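Local coordinates for putative polysaccharide binding proteins (DUF1812) (Bacteroides thetaiotaomicron VPI-5482, PDB 3GF8), which is probably an outer-membrane lipoprotein that takes part in fimbrial assembly, as a member of the FimB/Mfa2 family of fimbrillin-associated anchor proteins, at residues A[277-282]-A[289-294]. Residues are numbered along the deposited sequence; the frame is centred on the assembly and turned at random. Where two conformers were deposited one is given.
Sequences WLAVQI and HRIQEE
Ile282 and His289 pair through both of their backbone amides: Ile282 N donates to His289 O and His289 N to Ile282 O, each bond 2.9 Å long. Next along the antiparallel hairpin, Gln281 faces Arg290 as a non-hydrogen-bonded pair, and Gln281 CA lies 3.2 Å from His289 O in a CA-H...O contact. Beyond it, Ile291 N points straight at Val280 O (2.9 Å, 179° at the hydrogen), although it approaches from above the carbonyl plane. The same oxygen takes a weak bond from Arg290 NH1. The bend of the arginine chain at chi2 (77°) folds the guanidinium back over Val280, whose CG1 rests on one face, 3.6 Å above the plane and toward its rim.

On the side bearing Ile282, its CD1 meets Ile291 CD1 at 4.0 Å, and Ala279 CB borders the same isoleucine. A chi1 of 70°, with CG1 between the backbone N and the carbonyl carbon, brings Ile282 CG1 alongside His289 CB. Tyr244 of helix 241-246 touches both isoleucines. An alanine in place of Ile282 would probably strip Ile291 CD1 of this methyl contact and open a gap beside Tyr244. Farther out, a water donates to both Ala279 O and Ile291 O where direct strand pairing has ended.

Val280 and Gln281 both face Phe272 on strand 266-273, forming a classic beta bulge on the hairpin's other flank. As the strands part, Val280 O thus keeps a backbone donor and a weak second one from the arginine, and water takes over at Ala279 O, while the isoleucines join the strands by apolar contact alone.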
ATOM      1  N   TRP A 277       9.146  27.969   3.939  1.00 29.21           N
ATOM      2  CA  TRP A 277       8.469  26.669   3.783  1.00 29.24           C
ATOM      3  C   TRP A 277       7.945  26.346   2.392  1.00 28.70           C
ATOM      4  O   TRP A 277       6.937  25.678   2.260  1.00 32.29           O
ATOM      5  CB  TRP A 277       7.344  26.524   4.806  1.00 30.87           C
ATOM      6  CG  TRP A 277       7.905  26.288   6.136  1.00 35.80           C
ATOM      7  CD1 TRP A 277       8.264  27.220   7.037  1.00 34.14           C
ATOM      8  CD2 TRP A 277       8.266  25.026   6.689  1.00 35.72           C
ATOM      9  NE1 TRP A 277       8.829  26.622   8.133  1.00 36.37           N
ATOM     10  CE2 TRP A 277       8.825  25.270   7.952  1.00 41.02           C
ATOM     11  CE3 TRP A 277       8.155  23.711   6.243  1.00 38.08           C
ATOM     12  CZ2 TRP A 277       9.259  24.251   8.793  1.00 39.81           C
ATOM     13  CZ3 TRP A 277       8.596  22.693   7.078  1.00 43.16           C
ATOM     14  CH2 TRP A 277       9.133  22.972   8.334  1.00 42.72           C
ATOM     15  N   LEU A 278       8.634  26.827   1.364  1.00 28.04           N
ATOM     16  CA  LEU A 278       8.345  26.468  -0.024  0.50 27.35           C
ATOM     17  C   LEU A 278       9.366  25.402  -0.416  1.00 26.45           C
ATOM     18  O   LEU A 278      10.565  25.592  -0.191  1.00 28.19           O
ATOM     19  CB  LEU A 278       8.478  27.720  -0.904  0.50 27.01           C
ATOM     20  CG  LEU A 278       8.405  27.722  -2.433  0.50 29.37           C
ATOM     21  CD1 LEU A 278       6.979  27.409  -2.923  0.50 36.02           C
ATOM     22  CD2 LEU A 278       8.912  29.097  -3.003  0.50 19.91           C
ATOM     23  N   ALA A 279       8.896  24.295  -0.984  1.00 24.17           N
ATOM     24  CA  ALA A 279       9.794  23.265  -1.536  1.00 24.89           C
ATOM     25  C   ALA A 279      10.475  23.763  -2.821  1.00 24.86           C
ATOM     26  O   ALA A 279       9.821  24.098  -3.825  1.00 26.56           O
ATOM     27  CB  ALA A 279       9.046  21.950  -1.788  1.00 24.16           C
ATOM     28  N   VAL A 280      11.799  23.886  -2.760  1.00 23.95           N
ATOM     29  CA  VAL A 280      12.559  24.302  -3.915  1.00 24.24           C
ATOM     30  C   VAL A 280      12.795  23.103  -4.814  1.00 26.69           C
ATOM     31  O   VAL A 280      12.603  23.167  -6.053  1.00 26.90           O
ATOM     32  CB  VAL A 280      13.856  24.974  -3.522  1.00 22.83           C
ATOM     33  CG1 VAL A 280      14.646  25.336  -4.780  1.00 24.22           C
ATOM     34  CG2 VAL A 280      13.525  26.205  -2.675  1.00 22.35           C
ATOM     35  N   GLN A 281      13.174  21.998  -4.190  1.00 25.80           N
ATOM     36  CA  GLN A 281      13.342  20.757  -4.902  1.00 27.06           C
ATOM     37  C   GLN A 281      13.139  19.608  -3.957  1.00 26.15           C
ATOM     38  O   GLN A 281      13.277  19.783  -2.746  1.00 26.50           O
ATOM     39  CB  GLN A 281      14.741  20.680  -5.522  1.00 29.84           C
ATOM     40  CG  GLN A 281      15.863  20.900  -4.538  1.00 36.48           C
ATOM     41  CD  GLN A 281      17.207  20.368  -5.034  1.00 41.60           C
ATOM     42  OE1 GLN A 281      17.655  20.684  -6.147  1.00 34.47           O
ATOM     43  NE2 GLN A 281      17.871  19.573  -4.184  1.00 40.62           N
ATOM     44  N   ILE A 282      12.788  18.457  -4.525  1.00 22.77           N
ATOM     45  CA  ILE A 282      12.718  17.217  -3.792  1.00 23.90           C
ATOM     46  C   ILE A 282      13.649  16.167  -4.391  1.00 20.98           C
ATOM     47  O   ILE A 282      14.025  16.214  -5.565  1.00 21.89           O
ATOM     48  CB  ILE A 282      11.261  16.662  -3.720  1.00 23.60           C
ATOM     49  CG1 ILE A 282      10.790  16.161  -5.087  1.00 26.51           C
ATOM     50  CG2 ILE A 282      10.348  17.738  -3.193  1.00 22.63           C
ATOM     51  CD1 ILE A 282       9.317  15.913  -5.174  1.00 26.86           C
ATOM     52  N   HIS A 289      14.211  16.549  -8.399  1.00 27.32           N
ATOM     53  CA  HIS A 289      13.161  17.288  -9.133  1.00 27.95           C
ATOM     54  C   HIS A 289      12.929  18.709  -8.578  1.00 30.23           C
ATOM     55  O   HIS A 289      12.603  18.881  -7.390  1.00 32.65           O
ATOM     56  CB  HIS A 289      11.841  16.526  -9.068  1.00 28.02           C
ATOM     57  CG  HIS A 289      11.947  15.111  -9.540  1.00 36.07           C
ATOM     58  ND1 HIS A 289      12.106  14.779 -10.869  1.00 36.06           N
ATOM     59  CD2 HIS A 289      11.912  13.941  -8.861  1.00 44.97           C
ATOM     60  CE1 HIS A 289      12.169  13.465 -10.985  1.00 36.00           C
ATOM     61  NE2 HIS A 289      12.059  12.932  -9.780  1.00 38.59           N
ATOM     62  N   ARG A 290      13.134  19.720  -9.429  1.00 30.49           N
ATOM     63  CA  ARG A 290      12.774  21.113  -9.138  1.00 30.33           C
ATOM     64  C   ARG A 290      11.247  21.232  -8.997  1.00 29.53           C
ATOM     65  O   ARG A 290      10.501  20.620  -9.750  1.00 28.42           O
ATOM     66  CB  ARG A 290      13.227  22.030 -10.272  1.00 30.98           C
ATOM     67  CG  ARG A 290      13.038  23.557 -10.026  1.00 36.80           C
ATOM     68  CD  ARG A 290      14.132  24.063  -9.079  1.00 51.01           C
ATOM     69  NE  ARG A 290      14.244  25.525  -8.948  1.00 57.02           N
ATOM     70  CZ  ARG A 290      13.423  26.312  -8.246  1.00 53.58           C
ATOM     71  NH1 ARG A 290      12.381  25.784  -7.603  1.00 44.08           N
ATOM     72  NH2 ARG A 290      13.646  27.639  -8.193  1.00 45.15           N
ATOM     73  N   ILE A 291      10.776  21.970  -8.002  1.00 28.52           N
ATOM     74  CA  ILE A 291       9.344  22.162  -7.875  1.00 28.72           C
ATOM     75  C   ILE A 291       9.076  23.518  -8.462  1.00 27.09           C
ATOM     76  O   ILE A 291       9.713  24.492  -8.093  1.00 23.27           O
ATOM     77  CB  ILE A 291       8.845  22.065  -6.450  1.00 28.62           C
ATOM     78  CG1 ILE A 291       9.197  20.693  -5.868  1.00 30.86           C
ATOM     79  CG2 ILE A 291       7.320  22.299  -6.427  1.00 26.97           C
ATOM     80  CD1 ILE A 291       8.278  19.553  -6.366  1.00 26.63           C
ATOM     81  N   GLN A 292       8.183  23.574  -9.436  1.00 29.57           N
ATOM     82  CA  GLN A 292       7.818  24.876 -10.020  1.00 33.32           C
ATOM     83  C   GLN A 292       6.881  25.580  -9.050  1.00 30.54           C
ATOM     84  O   GLN A 292       5.849  25.023  -8.636  1.00 27.01           O
ATOM     85  CB  GLN A 292       7.149  24.726 -11.400  1.00 35.37           C
ATOM     86  CG  GLN A 292       8.029  24.092 -12.476  1.00 40.02           C
ATOM     87  CD  GLN A 292       9.378  24.788 -12.621  1.00 47.78           C
ATOM     88  OE1 GLN A 292       9.444  26.012 -12.682  1.00 58.32           O
ATOM     89  NE2 GLN A 292      10.457  24.010 -12.675  1.00 53.96           N
ATOM     90  N   GLU A 293       7.254  26.792  -8.678  1.00 29.88           N
ATOM     91  CA  GLU A 293       6.515  27.565  -7.657  1.00 33.54           C
ATOM     92  C   GLU A 293       4.991  27.557  -7.854  1.00 33.49           C
ATOM     93  O   GLU A 293       4.226  27.368  -6.897  1.00 34.32           O
ATOM     94  CB  GLU A 293       7.049  29.002  -7.569  1.00 32.27           C
ATOM     95  CG  GLU A 293       7.047  29.511  -6.162  1.00 35.76           C
ATOM     96  CD  GLU A 293       7.665  30.876  -6.005  1.00 40.30           C
ATOM     97  OE1 GLU A 293       8.546  31.263  -6.830  1.00 32.73           O
ATOM     98  OE2 GLU A 293       7.265  31.540  -5.021  1.00 39.04           O
ATOM     99  N   GLU A 294       4.560  27.681  -9.100  1.00 34.32           N
ATOM    100  CA  GLU A 294       3.123  27.673  -9.432  1.00 38.33           C
ATOM    101  C   GLU A 294       2.473  26.321  -9.099  1.00 40.39           C
ATOM    102  O   GLU A 294       1.268  26.238  -8.933  1.00 40.90           O
ATOM    103  CB  GLU A 294       2.888  28.017 -10.923  1.00 37.57           C
ATOM    104  CG  GLU A 294       3.501  29.357 -11.407  1.00 45.91           C
ATOM    105  CD  GLU A 294       5.048  29.348 -11.586  1.00 55.46           C
ATOM    106  OE1 GLU A 294       5.676  28.270 -11.453  1.00 58.87           O
ATOM    107  OE2 GLU A 294       5.636  30.422 -11.856  1.00 60.48           O
TER
HETATM  108  O   HOH W   1       8.997  25.943  -5.501  1.00 37.85           O